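Local coordinates for protein Isomerase/lactonizing enzyme (Agrobacterium fabrum str. C58, PDB 2NQL) that belongs to the mandelate racemase/muconate lactonizing enzyme family of the enolase superfamily and binds a sodium ion, at residues A[57-62]-A[131-136]; A[84-89]-A[117-122]; A[104-109]-A[270-275]. All blocks are in the same frame, centred on the assembly; numbering follows the deposited sequence. Where two conformers were deposited one is given.

Contact 1 (A[57-62]-A[131-136]); sequences MTTEAG and WDIAGQ
Met57, near the end of strand 50-59, meets Ile133 of helix 117-138 with both its backbone and its side chain. Its carbonyl O lies 3.5 Å from Ile133 CD1, while Met57 CG comes within 3.7 Å of that same methyl. The methionine chain starts anti to the backbone N (chi1 -168°), stays extended at chi2 and bends at chi3, about the CG-SD bond, and it crosses the isoleucine at about a right angle; Met57 SD too sits 3.8 Å from Ile133 CD1. A long, flexible thioether suits this place, because the side chain also packs on Leu126, Ala129 and Leu130 of the same helix. This is the helix-on-sheet packing of the N-terminal capping domain of the enolase superfamily, in which an antiparallel sheet is covered by a helical bundle. Thr58, the next residue, points away from the helix and packs on Thr7 of strand 5-15. Thr59 again points its side chain toward the helix, and Thr59 CG2 meets Ile133 CG2 at 3.5 Å, the two side chains sliding past each other in opposite directions. Branched isoleucine suits the helix side, CD1 serving Met57 and CG2 serving Thr59, and it also packs on Ile5. The threonine thus gives its methyl to the helix, while its OG1 accepts from Thr63 N and, weakly, from Gly62 N. From Thr59 to Gly62 the chain makes a type I beta turn, closed by Gly62 N to Thr59 O at 3.0 Å.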
ATOM      1  N   MET A  57      -8.634 -22.618  -3.603  1.00 19.01           N
ATOM      2  CA  MET A  57      -9.923 -22.113  -4.057  1.00 18.98           C
ATOM      3  C   MET A  57     -10.623 -23.266  -4.760  1.00 20.76           C
ATOM      4  O   MET A  57     -10.042 -23.901  -5.651  1.00 17.65           O
ATOM      5  CB  MET A  57      -9.703 -20.951  -5.026  1.00 14.80           C
ATOM      6  CG  MET A  57     -10.984 -20.137  -5.348  1.00 17.53           C
ATOM      7  SD  MET A  57     -10.706 -18.780  -6.471  1.00 20.28           S
ATOM      8  CE  MET A  57      -9.913 -17.585  -5.365  1.00 20.80           C
ATOM      9  N   THR A  58     -11.854 -23.557  -4.356  1.00 17.73           N
ATOM     10  CA  THR A  58     -12.549 -24.751  -4.871  1.00 20.01           C
ATOM     11  C   THR A  58     -13.910 -24.336  -5.432  1.00 24.16           C
ATOM     12  O   THR A  58     -14.604 -23.560  -4.812  1.00 21.14           O
ATOM     13  CB  THR A  58     -12.723 -25.834  -3.785  1.00 23.05           C
ATOM     14  OG1 THR A  58     -11.446 -26.099  -3.197  1.00 21.27           O
ATOM     15  CG2 THR A  58     -13.264 -27.156  -4.390  1.00 19.44           C
ATOM     16  N   THR A  59     -14.249 -24.819  -6.625  1.00 18.94           N
ATOM     17  CA  THR A  59     -15.585 -24.596  -7.187  1.00 22.36           C
ATOM     18  C   THR A  59     -16.621 -25.543  -6.586  1.00 19.76           C
ATOM     19  O   THR A  59     -16.284 -26.563  -5.971  1.00 20.10           O
ATOM     20  CB  THR A  59     -15.611 -24.743  -8.732  1.00 21.23           C
ATOM     21  OG1 THR A  59     -15.485 -26.120  -9.085  1.00 20.46           O
ATOM     22  CG2 THR A  59     -14.526 -23.905  -9.411  1.00 21.84           C
ATOM     23  N   GLU A  60     -17.900 -25.198  -6.777  1.00 20.47           N
ATOM     24  CA  GLU A  60     -19.031 -26.053  -6.414  0.50 23.23           C
ATOM     25  C   GLU A  60     -18.883 -27.445  -7.019  1.00 22.75           C
ATOM     26  O   GLU A  60     -19.191 -28.451  -6.384  1.00 25.79           O
ATOM     27  CB  GLU A  60     -20.326 -25.405  -6.916  0.50 14.58           C
ATOM     28  CG  GLU A  60     -20.524 -23.999  -6.356  0.50 23.12           C
ATOM     29  CD  GLU A  60     -21.946 -23.504  -6.426  0.50 26.12           C
ATOM     30  OE1 GLU A  60     -22.746 -24.064  -7.205  0.50 31.83           O
ATOM     31  OE2 GLU A  60     -22.251 -22.536  -5.695  0.50 22.53           O
ATOM     32  N   ALA A  61     -18.391 -27.478  -8.270  1.00 23.94           N
ATOM     33  CA  ALA A  61     -18.144 -28.744  -8.993  1.00 26.50           C
ATOM     34  C   ALA A  61     -16.881 -29.536  -8.584  1.00 34.19           C
ATOM     35  O   ALA A  61     -16.697 -30.685  -9.002  1.00 27.20           O
ATOM     36  CB  ALA A  61     -18.159 -28.488 -10.498  1.00 24.60           C
ATOM     37  N   GLY A  62     -16.009 -28.918  -7.789  1.00 24.97           N
ATOM     38  CA  GLY A  62     -14.848 -29.601  -7.206  1.00 24.30           C
ATOM     39  C   GLY A  62     -13.505 -29.309  -7.861  1.00 20.95           C
ATOM     40  O   GLY A  62     -12.514 -29.975  -7.530  1.00 26.47           O
ATOM     41  N   TRP A 131      -7.394 -17.812 -12.059  1.00 17.24           N
ATOM     42  CA  TRP A 131      -6.872 -18.182 -13.393  1.00 17.15           C
ATOM     43  C   TRP A 131      -6.527 -19.673 -13.517  1.00 20.36           C
ATOM     44  O   TRP A 131      -6.711 -20.264 -14.598  1.00 20.29           O
ATOM     45  CB  TRP A 131      -5.652 -17.355 -13.789  1.00 16.56           C
ATOM     46  CG  TRP A 131      -5.953 -15.988 -14.329  1.00 19.47           C
ATOM     47  CD1 TRP A 131      -5.813 -14.770 -13.671  1.00 20.17           C
ATOM     48  CD2 TRP A 131      -6.457 -15.680 -15.630  1.00 18.85           C
ATOM     49  NE1 TRP A 131      -6.169 -13.731 -14.520  1.00 21.49           N
ATOM     50  CE2 TRP A 131      -6.584 -14.262 -15.715  1.00 21.65           C
ATOM     51  CE3 TRP A 131      -6.810 -16.466 -16.748  1.00 25.40           C
ATOM     52  CZ2 TRP A 131      -7.054 -13.619 -16.876  1.00 25.79           C
ATOM     53  CZ3 TRP A 131      -7.272 -15.816 -17.902  1.00 26.45           C
ATOM     54  CH2 TRP A 131      -7.404 -14.414 -17.944  1.00 26.40           C
ATOM     55  N   ASP A 132      -6.039 -20.267 -12.424  1.00 15.86           N
ATOM     56  CA  ASP A 132      -5.769 -21.732 -12.372  1.00 16.16           C
ATOM     57  C   ASP A 132      -7.078 -22.488 -12.635  1.00 21.74           C
ATOM     58  O   ASP A 132      -7.139 -23.389 -13.472  1.00 18.22           O
ATOM     59  CB  ASP A 132      -5.185 -22.102 -11.004  1.00 18.04           C
ATOM     60  CG  ASP A 132      -4.701 -23.551 -10.913  1.00 17.39           C
ATOM     61  OD1 ASP A 132      -4.582 -24.238 -11.957  1.00 20.28           O
ATOM     62  OD2 ASP A 132      -4.434 -24.009  -9.773  1.00 17.04           O
ATOM     63  N   ILE A 133      -8.131 -22.107 -11.925  1.00 16.49           N
ATOM     64  CA  ILE A 133      -9.470 -22.688 -12.130  1.00 17.94           C
ATOM     65  C   ILE A 133      -9.974 -22.472 -13.568  1.00 17.45           C
ATOM     66  O   ILE A 133     -10.450 -23.431 -14.205  1.00 21.63           O
ATOM     67  CB  ILE A 133     -10.482 -22.170 -11.059  1.00 18.34           C
ATOM     68  CG1 ILE A 133     -10.136 -22.761  -9.683  1.00 15.95           C
ATOM     69  CG2 ILE A 133     -11.918 -22.579 -11.419  1.00 17.09           C
ATOM     70  CD1 ILE A 133     -10.813 -22.040  -8.503  1.00 18.56           C
ATOM     71  N   ALA A 134      -9.849 -21.247 -14.076  1.00 18.17           N
ATOM     72  CA  ALA A 134     -10.303 -20.897 -15.428  1.00 20.63           C
ATOM     73  C   ALA A 134      -9.652 -21.840 -16.444  1.00 27.84           C
ATOM     74  O   ALA A 134     -10.316 -22.382 -17.333  1.00 21.25           O
ATOM     75  CB  ALA A 134      -9.957 -19.427 -15.760  1.00 20.39           C
ATOM     76  N   GLY A 135      -8.355 -22.065 -16.273  1.00 22.00           N
ATOM     77  CA  GLY A 135      -7.605 -22.905 -17.215  1.00 19.77           C
ATOM     78  C   GLY A 135      -8.048 -24.347 -17.150  1.00 21.59           C
ATOM     79  O   GLY A 135      -8.333 -24.948 -18.191  1.00 24.43           O
ATOM     80  N   GLN A 136      -8.113 -24.896 -15.941  1.00 21.06           N
ATOM     81  CA  GLN A 136      -8.611 -26.252 -15.723  1.00 22.03           C
ATOM     82  C   GLN A 136      -9.996 -26.499 -16.307  1.00 30.77           C
ATOM     83  O   GLN A 136     -10.216 -27.518 -16.976  1.00 22.62           O
ATOM     84  CB  GLN A 136      -8.638 -26.600 -14.249  1.00 18.09           C
ATOM     85  CG  GLN A 136      -7.241 -26.814 -13.648  1.00 20.31           C
ATOM     86  CD  GLN A 136      -7.329 -27.245 -12.212  1.00 22.37           C
ATOM     87  OE1 GLN A 136      -7.939 -28.273 -11.903  1.00 22.81           O
ATOM     88  NE2 GLN A 136      -6.735 -26.451 -11.305  1.00 21.80           N
TER

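Contact 2 (A[84-89]-A[117-122]); sequences DLLAGF and GFYVDA
The ring of Tyr119 receives Leu85 at its edge, where Leu85 CD2 lies near the ring plane, 3.9 Å from Tyr119 CE1. The two side chains cross at about a right angle. Leu86 reaches the same ring obliquely: its CD2 methyl is 3.5 Å from Tyr119 OH and 4.0 Å from Tyr119 CZ. Both leucines sit where helix 75-90 widens into a pi-type turn at 84-86. The tyrosine leaves its helix with CG anti to the backbone N (chi1 -165°), which carries the phenol end across to the leucines. Its hydroxyl is bonded to the carbonyl O of Leu105 in helix 98-109, so a buried polar atom is satisfied amid aliphatic neighbours. Helices 75-90, 98-109 and 117-138 together belong to the helical part of the capping domain in this enolase-superfamily fold, and the first and last of them run roughly alongside here, their short axes 11.7 Å apart and inclined at -32°. Leu86 also bridges to the next turn of helix 117-138, since its second methyl, CD1, stands 3.6 Å from Ala122 CB. Alanine suits that position: its single methyl lets the branched leucine come close to the helix, and it also packs on Val78 and Ile82. On the neighbouring subunit, Tyr36 packs against Leu85 and Phe118 against Tyr119.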
ATOM      1  N   ASP A  84     -11.656 -12.159   6.271  1.00 16.34           N
ATOM      2  CA  ASP A  84     -12.659 -11.184   6.756  1.00 19.59           C
ATOM      3  C   ASP A  84     -13.450 -10.559   5.622  1.00 20.31           C
ATOM      4  O   ASP A  84     -14.659 -10.351   5.745  1.00 21.22           O
ATOM      5  CB  ASP A  84     -12.019 -10.062   7.600  1.00 19.49           C
ATOM      6  CG  ASP A  84     -13.069  -9.038   8.106  1.00 20.36           C
ATOM      7  OD1 ASP A  84     -13.951  -9.427   8.883  1.00 23.60           O
ATOM      8  OD2 ASP A  84     -13.022  -7.873   7.678  1.00 23.50           O
ATOM      9  N   LEU A  85     -12.755 -10.225   4.539  1.00 16.14           N
ATOM     10  CA  LEU A  85     -13.297  -9.375   3.493  1.00 16.48           C
ATOM     11  C   LEU A  85     -13.394 -10.044   2.129  1.00 21.78           C
ATOM     12  O   LEU A  85     -14.461 -10.071   1.521  1.00 18.31           O
ATOM     13  CB  LEU A  85     -12.502  -8.068   3.375  1.00 16.27           C
ATOM     14  CG  LEU A  85     -12.815  -7.165   2.167  1.00 17.14           C
ATOM     15  CD1 LEU A  85     -14.234  -6.523   2.241  1.00 18.53           C
ATOM     16  CD2 LEU A  85     -11.731  -6.099   1.900  1.00 22.02           C
ATOM     17  N   LEU A  86     -12.275 -10.546   1.612  1.00 15.72           N
ATOM     18  CA  LEU A  86     -12.204 -10.747   0.163  1.00 17.63           C
ATOM     19  C   LEU A  86     -12.866 -12.052  -0.280  1.00 19.04           C
ATOM     20  O   LEU A  86     -13.485 -12.102  -1.341  1.00 18.82           O
ATOM     21  CB  LEU A  86     -10.748 -10.705  -0.312  1.00 13.48           C
ATOM     22  CG  LEU A  86     -10.040  -9.374  -0.155  1.00 15.66           C
ATOM     23  CD1 LEU A  86      -8.519  -9.609  -0.241  1.00 18.14           C
ATOM     24  CD2 LEU A  86     -10.512  -8.396  -1.253  1.00 19.33           C
ATOM     25  N   ALA A  87     -12.734 -13.097   0.539  1.00 19.23           N
ATOM     26  CA  ALA A  87     -13.298 -14.412   0.204  1.00 17.71           C
ATOM     27  C   ALA A  87     -14.807 -14.318  -0.047  1.00 21.68           C
ATOM     28  O   ALA A  87     -15.318 -14.932  -0.962  1.00 20.43           O
ATOM     29  CB  ALA A  87     -13.034 -15.415   1.279  1.00 18.32           C
ATOM     30  N   GLY A  88     -15.493 -13.530   0.774  1.00 20.35           N
ATOM     31  CA  GLY A  88     -16.947 -13.341   0.651  1.00 17.73           C
ATOM     32  C   GLY A  88     -17.388 -12.790  -0.688  1.00 17.18           C
ATOM     33  O   GLY A  88     -18.508 -13.074  -1.133  1.00 21.48           O
ATOM     34  N   PHE A  89     -16.538 -11.983  -1.313  1.00 15.69           N
ATOM     35  CA  PHE A  89     -16.814 -11.393  -2.617  1.00 18.53           C
ATOM     36  C   PHE A  89     -16.281 -12.193  -3.813  1.00 21.48           C
ATOM     37  O   PHE A  89     -16.504 -11.837  -4.970  1.00 23.93           O
ATOM     38  CB  PHE A  89     -16.327  -9.952  -2.655  1.00 19.49           C
ATOM     39  CG  PHE A  89     -17.106  -9.057  -1.730  1.00 18.65           C
ATOM     40  CD1 PHE A  89     -18.376  -8.612  -2.101  1.00 20.65           C
ATOM     41  CD2 PHE A  89     -16.611  -8.713  -0.482  1.00 18.03           C
ATOM     42  CE1 PHE A  89     -19.125  -7.803  -1.253  1.00 19.63           C
ATOM     43  CE2 PHE A  89     -17.349  -7.919   0.381  1.00 21.20           C
ATOM     44  CZ  PHE A  89     -18.618  -7.459  -0.009  1.00 15.82           C
ATOM     45  N   GLY A 117       0.660  -2.667  -1.623  1.00 16.88           N
ATOM     46  CA  GLY A 117       1.029  -3.338  -0.369  1.00 19.13           C
ATOM     47  C   GLY A 117       0.417  -4.706  -0.132  1.00 17.25           C
ATOM     48  O   GLY A 117       0.382  -5.551  -1.040  1.00 17.76           O
ATOM     49  N   PHE A 118      -0.110  -4.915   1.079  1.00 13.50           N
ATOM     50  CA  PHE A 118      -0.735  -6.184   1.444  1.00 15.63           C
ATOM     51  C   PHE A 118      -2.060  -6.430   0.746  1.00 15.02           C
ATOM     52  O   PHE A 118      -2.429  -7.568   0.525  1.00 12.99           O
ATOM     53  CB  PHE A 118      -0.941  -6.273   2.959  1.00 17.04           C
ATOM     54  CG  PHE A 118       0.363  -6.330   3.720  1.00 17.54           C
ATOM     55  CD1 PHE A 118       1.085  -7.512   3.776  1.00 17.47           C
ATOM     56  CD2 PHE A 118       0.867  -5.175   4.350  1.00 18.34           C
ATOM     57  CE1 PHE A 118       2.314  -7.572   4.470  1.00 18.78           C
ATOM     58  CE2 PHE A 118       2.078  -5.223   5.044  1.00 17.92           C
ATOM     59  CZ  PHE A 118       2.810  -6.428   5.088  1.00 16.63           C
ATOM     60  N   TYR A 119      -2.794  -5.365   0.443  1.00 12.96           N
ATOM     61  CA  TYR A 119      -4.074  -5.538  -0.236  1.00 14.19           C
ATOM     62  C   TYR A 119      -3.879  -6.196  -1.604  1.00 17.46           C
ATOM     63  O   TYR A 119      -4.537  -7.196  -1.894  1.00 17.37           O
ATOM     64  CB  TYR A 119      -4.806  -4.206  -0.417  1.00 13.23           C
ATOM     65  CG  TYR A 119      -6.267  -4.401  -0.774  1.00 16.55           C
ATOM     66  CD1 TYR A 119      -7.155  -4.906   0.153  1.00 14.81           C
ATOM     67  CD2 TYR A 119      -6.759  -4.050  -2.054  1.00 15.11           C
ATOM     68  CE1 TYR A 119      -8.521  -5.072  -0.153  1.00 17.07           C
ATOM     69  CE2 TYR A 119      -8.125  -4.228  -2.383  1.00 16.86           C
ATOM     70  CZ  TYR A 119      -8.993  -4.722  -1.418  1.00 16.47           C
ATOM     71  OH  TYR A 119     -10.336  -4.910  -1.664  1.00 17.11           O
ATOM     72  N   VAL A 120      -2.946  -5.668  -2.396  1.00 16.76           N
ATOM     73  CA  VAL A 120      -2.666  -6.275  -3.693  1.00 16.83           C
ATOM     74  C   VAL A 120      -1.963  -7.626  -3.574  1.00 13.58           C
ATOM     75  O   VAL A 120      -2.198  -8.501  -4.400  1.00 16.14           O
ATOM     76  CB  VAL A 120      -2.087  -5.295  -4.762  1.00 15.74           C
ATOM     77  CG1 VAL A 120      -1.868  -6.008  -6.153  1.00 15.70           C
ATOM     78  CG2 VAL A 120      -3.083  -4.125  -4.978  1.00 16.51           C
ATOM     79  N   ASP A 121      -1.169  -7.834  -2.516  1.00 15.86           N
ATOM     80  CA  ASP A 121      -0.612  -9.183  -2.265  1.00 16.90           C
ATOM     81  C   ASP A 121      -1.780 -10.176  -2.193  1.00 18.89           C
ATOM     82  O   ASP A 121      -1.759 -11.241  -2.834  1.00 14.33           O
ATOM     83  CB  ASP A 121       0.134  -9.254  -0.919  1.00 13.60           C
ATOM     84  CG  ASP A 121       1.558  -8.728  -0.972  1.00 17.99           C
ATOM     85  OD1 ASP A 121       2.071  -8.348  -2.042  1.00 18.12           O
ATOM     86  OD2 ASP A 121       2.149  -8.663   0.141  1.00 17.36           O
ATOM     87  N   ALA A 122      -2.797  -9.817  -1.408  1.00 14.85           N
ATOM     88  CA  ALA A 122      -3.961 -10.679  -1.223  1.00 15.04           C
ATOM     89  C   ALA A 122      -4.686 -10.934  -2.536  1.00 14.54           C
ATOM     90  O   ALA A 122      -5.047 -12.082  -2.833  1.00 16.09           O
ATOM     91  CB  ALA A 122      -4.925 -10.100  -0.168  1.00 17.63           C
TER

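Contact 3 (A[104-109]-A[270-275]); sequences DLYDMM and THWDMR
Tyr106 OH is held by two partners, a water molecule that donates to it at 2.8 Å and, by a hydrogen bond, the carboxylate atom OE2 of Glu246 of the second subunit. The same water lies 2.7 Å from Thr270 OG1, and so links helix 98-109 to the start of helix 271-278 where the two side chains do not bond directly. Tyrosine fits this place because its long, rigid ring carries a hydroxyl across a wide separation: the CA atoms of Tyr106 and Thr270 are 10.5 Å apart. With CG anti to the backbone N (chi1 -176°), the ring extends toward the other helix, where Tyr106 CE1 approaches Thr270 CG2 at 4.2 Å and Tyr106 OH approaches Trp272 CD1 at 4.0 Å, both obliquely. Thr270 divides its tasks: the methyl faces the tyrosine, while OG1, placed between the backbone N and the carbonyl carbon (chi1 70°), also accepts weakly from Trp272 N. In return Asp273 OD2 receives Thr270 N at 3.0 Å, from 38° above its carboxylate plane, and takes Arg269 N as well. Within the same helix, the imidazole of His271 has its CE1 over the centre of the Trp272 ring, and Arg275 NE donates to His271 ND1 in the imidazole plane at 3.0 Å, which would hold that ring in its rotation. Thr270 and Asp273 form a capping box at the N-terminus of a barrel-domain helix, here facing the capping domain across the domain interface characteristic of enolase-superfamily enzymes.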
ATOM      1  N   ASP A 104     -13.087  -5.878  -9.648  1.00 20.37           N
ATOM      2  CA  ASP A 104     -14.091  -5.638  -8.594  1.00 22.05           C
ATOM      3  C   ASP A 104     -13.504  -5.592  -7.186  1.00 26.22           C
ATOM      4  O   ASP A 104     -13.858  -4.715  -6.394  1.00 17.18           O
ATOM      5  CB  ASP A 104     -15.212  -6.672  -8.654  1.00 18.08           C
ATOM      6  CG  ASP A 104     -16.157  -6.447  -9.842  1.00 23.09           C
ATOM      7  OD1 ASP A 104     -16.036  -5.401 -10.520  1.00 26.04           O
ATOM      8  OD2 ASP A 104     -16.981  -7.337 -10.097  1.00 25.08           O
ATOM      9  N   LEU A 105     -12.605  -6.531  -6.883  1.00 18.00           N
ATOM     10  CA  LEU A 105     -11.976  -6.575  -5.555  1.00 17.94           C
ATOM     11  C   LEU A 105     -11.091  -5.375  -5.342  1.00 16.31           C
ATOM     12  O   LEU A 105     -11.111  -4.777  -4.254  1.00 17.14           O
ATOM     13  CB  LEU A 105     -11.169  -7.889  -5.362  1.00 16.95           C
ATOM     14  CG  LEU A 105     -11.940  -9.203  -5.472  1.00 18.48           C
ATOM     15  CD1 LEU A 105     -10.988 -10.415  -5.278  1.00 17.45           C
ATOM     16  CD2 LEU A 105     -13.101  -9.265  -4.501  1.00 14.32           C
ATOM     17  N   TYR A 106     -10.306  -5.023  -6.361  1.00 16.18           N
ATOM     18  CA  TYR A 106      -9.469  -3.831  -6.305  1.00 15.47           C
ATOM     19  C   TYR A 106     -10.292  -2.582  -6.015  1.00 16.81           C
ATOM     20  O   TYR A 106      -9.947  -1.764  -5.137  1.00 17.00           O
ATOM     21  CB  TYR A 106      -8.669  -3.669  -7.600  1.00 17.85           C
ATOM     22  CG  TYR A 106      -7.702  -2.518  -7.579  1.00 19.62           C
ATOM     23  CD1 TYR A 106      -6.453  -2.636  -6.967  1.00 18.61           C
ATOM     24  CD2 TYR A 106      -8.017  -1.304  -8.207  1.00 18.29           C
ATOM     25  CE1 TYR A 106      -5.551  -1.555  -6.971  1.00 16.17           C
ATOM     26  CE2 TYR A 106      -7.144  -0.232  -8.189  1.00 18.47           C
ATOM     27  CZ  TYR A 106      -5.916  -0.353  -7.596  1.00 20.47           C
ATOM     28  OH  TYR A 106      -5.071   0.722  -7.625  1.00 19.88           O
ATOM     29  N   ASP A 107     -11.384  -2.442  -6.760  1.00 17.11           N
ATOM     30  CA  ASP A 107     -12.298  -1.295  -6.577  1.00 17.71           C
ATOM     31  C   ASP A 107     -12.885  -1.120  -5.175  1.00 22.70           C
ATOM     32  O   ASP A 107     -13.244   0.004  -4.814  1.00 20.22           O
ATOM     33  CB  ASP A 107     -13.440  -1.378  -7.594  1.00 20.42           C
ATOM     34  CG  ASP A 107     -13.012  -0.983  -8.971  1.00 31.03           C
ATOM     35  OD1 ASP A 107     -11.861  -0.529  -9.150  1.00 27.98           O
ATOM     36  OD2 ASP A 107     -13.835  -1.132  -9.895  1.00 29.43           O
ATOM     37  N   MET A 108     -12.984  -2.200  -4.393  1.00 16.87           N
ATOM     38  CA  MET A 108     -13.590  -2.136  -3.055  1.00 17.16           C
ATOM     39  C   MET A 108     -12.865  -1.157  -2.125  1.00 20.85           C
ATOM     40  O   MET A 108     -13.498  -0.525  -1.286  1.00 19.43           O
ATOM     41  CB  MET A 108     -13.690  -3.502  -2.376  1.00 15.81           C
ATOM     42  CG  MET A 108     -14.633  -4.506  -3.058  1.00 16.27           C
ATOM     43  SD  MET A 108     -15.235  -5.747  -1.937  1.00 19.59           S
ATOM     44  CE  MET A 108     -13.703  -6.697  -1.680  1.00 20.37           C
ATOM     45  N   MET A 109     -11.539  -1.038  -2.276  1.00 19.43           N
ATOM     46  CA  MET A 109     -10.735  -0.311  -1.311  1.00 16.51           C
ATOM     47  C   MET A 109      -9.841   0.749  -1.926  1.00 17.05           C
ATOM     48  O   MET A 109      -9.118   1.427  -1.213  1.00 19.10           O
ATOM     49  CB  MET A 109      -9.907  -1.296  -0.456  1.00 15.69           C
ATOM     50  CG  MET A 109     -10.750  -2.168   0.504  1.00 17.59           C
ATOM     51  SD  MET A 109     -11.607  -1.242   1.817  1.00 21.31           S
ATOM     52  CE  MET A 109     -10.312  -1.168   3.055  1.00 21.24           C
ATOM     53  N   THR A 270       0.860  -2.639  -9.525  1.00 18.09           N
ATOM     54  CA  THR A 270      -0.047  -2.556 -10.685  1.00 20.62           C
ATOM     55  C   THR A 270       0.586  -1.688 -11.775  1.00 21.24           C
ATOM     56  O   THR A 270       1.592  -1.018 -11.551  1.00 20.24           O
ATOM     57  CB  THR A 270      -1.400  -1.895 -10.309  1.00 19.33           C
ATOM     58  OG1 THR A 270      -1.153  -0.514 -10.056  1.00 18.80           O
ATOM     59  CG2 THR A 270      -2.068  -2.586  -9.065  1.00 19.64           C
ATOM     60  N   HIS A 271      -0.032  -1.680 -12.954  1.00 22.19           N
ATOM     61  CA  HIS A 271       0.419  -0.826 -14.036  1.00 23.00           C
ATOM     62  C   HIS A 271       0.402   0.659 -13.647  1.00 20.72           C
ATOM     63  O   HIS A 271       1.166   1.452 -14.206  1.00 22.34           O
ATOM     64  CB  HIS A 271      -0.445  -1.064 -15.277  1.00 22.93           C
ATOM     65  CG  HIS A 271      -1.862  -0.614 -15.102  1.00 26.08           C
ATOM     66  ND1 HIS A 271      -2.297   0.633 -15.504  1.00 24.30           N
ATOM     67  CD2 HIS A 271      -2.929  -1.225 -14.533  1.00 21.35           C
ATOM     68  CE1 HIS A 271      -3.580   0.757 -15.212  1.00 23.62           C
ATOM     69  NE2 HIS A 271      -3.987  -0.356 -14.626  1.00 24.63           N
ATOM     70  N   TRP A 272      -0.443   1.032 -12.674  1.00 19.68           N
ATOM     71  CA  TRP A 272      -0.438   2.419 -12.187  1.00 22.85           C
ATOM     72  C   TRP A 272       0.922   2.830 -11.611  1.00 24.41           C
ATOM     73  O   TRP A 272       1.418   3.954 -11.816  1.00 21.05           O
ATOM     74  CB  TRP A 272      -1.535   2.611 -11.130  1.00 22.74           C
ATOM     75  CG  TRP A 272      -2.935   2.454 -11.637  1.00 21.30           C
ATOM     76  CD1 TRP A 272      -3.814   1.469 -11.315  1.00 23.09           C
ATOM     77  CD2 TRP A 272      -3.626   3.333 -12.538  1.00 18.90           C
ATOM     78  NE1 TRP A 272      -5.019   1.673 -11.949  1.00 24.51           N
ATOM     79  CE2 TRP A 272      -4.932   2.811 -12.706  1.00 26.82           C
ATOM     80  CE3 TRP A 272      -3.271   4.520 -13.210  1.00 20.90           C
ATOM     81  CZ2 TRP A 272      -5.882   3.415 -13.534  1.00 29.27           C
ATOM     82  CZ3 TRP A 272      -4.224   5.129 -14.023  1.00 31.36           C
ATOM     83  CH2 TRP A 272      -5.511   4.572 -14.174  1.00 30.72           C
ATOM     84  N   ASP A 273       1.527   1.913 -10.872  1.00 19.79           N
ATOM     85  CA  ASP A 273       2.878   2.129 -10.373  1.00 17.41           C
ATOM     86  C   ASP A 273       3.869   2.305 -11.497  1.00 21.41           C
ATOM     87  O   ASP A 273       4.767   3.133 -11.394  1.00 24.22           O
ATOM     88  CB  ASP A 273       3.298   0.960  -9.477  1.00 19.99           C
ATOM     89  CG  ASP A 273       2.363   0.799  -8.307  1.00 24.30           C
ATOM     90  OD1 ASP A 273       1.953   1.845  -7.773  1.00 25.55           O
ATOM     91  OD2 ASP A 273       2.026  -0.333  -7.919  1.00 20.14           O
ATOM     92  N   MET A 274       3.720   1.501 -12.544  1.00 21.52           N
ATOM     93  CA  MET A 274       4.597   1.609 -13.707  1.00 26.00           C
ATOM     94  C   MET A 274       4.436   2.963 -14.402  1.00 22.56           C
ATOM     95  O   MET A 274       5.442   3.627 -14.707  1.00 26.90           O
ATOM     96  CB  MET A 274       4.321   0.482 -14.688  1.00 21.54           C
ATOM     97  CG  MET A 274       5.225   0.523 -15.901  1.00 22.90           C
ATOM     98  SD  MET A 274       5.124  -1.020 -16.787  1.00 25.15           S
ATOM     99  CE  MET A 274       6.077  -0.610 -18.254  1.00 25.03           C
ATOM    100  N   ARG A 275       3.183   3.361 -14.631  1.00 23.40           N
ATOM    101  CA  ARG A 275       2.855   4.665 -15.250  1.00 22.38           C
ATOM    102  C   ARG A 275       3.512   5.855 -14.582  1.00 28.21           C
ATOM    103  O   ARG A 275       4.036   6.732 -15.260  1.00 29.33           O
ATOM    104  CB  ARG A 275       1.344   4.884 -15.315  1.00 25.36           C
ATOM    105  CG  ARG A 275       0.602   3.906 -16.175  1.00 23.86           C
ATOM    106  CD  ARG A 275      -0.883   4.209 -16.317  1.00 30.29           C
ATOM    107  NE  ARG A 275      -1.564   3.098 -16.988  1.00 29.61           N
ATOM    108  CZ  ARG A 275      -1.576   2.880 -18.304  1.00 40.87           C
ATOM    109  NH1 ARG A 275      -0.959   3.710 -19.141  1.00 39.60           N
ATOM    110  NH2 ARG A 275      -2.217   1.821 -18.788  1.00 35.16           N
TER
HETATM  111  O   HOH W   1      -2.333   0.538  -7.925  1.00 24.69           O

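In the fold
All three contacts are largely buried, but they join different parts of the fold. Contacts 1 and 2 lie within the N-terminal domain and share helix 117-138: 57-62 with 131-136 packs it on the antiparallel sheet, and 84-89 with 117-122 packs it on helix 75-90. Their centres are 19 Å apart, and both are apolar between their segments. Contact 3 instead joins that domain to the barrel, and its main link is a water between hydroxyls. Contacts 2 and 3 touch directly, through Phe89 and Leu86 packed on Met108. Both also meet the second subunit, whereas no other chain reaches contact 1.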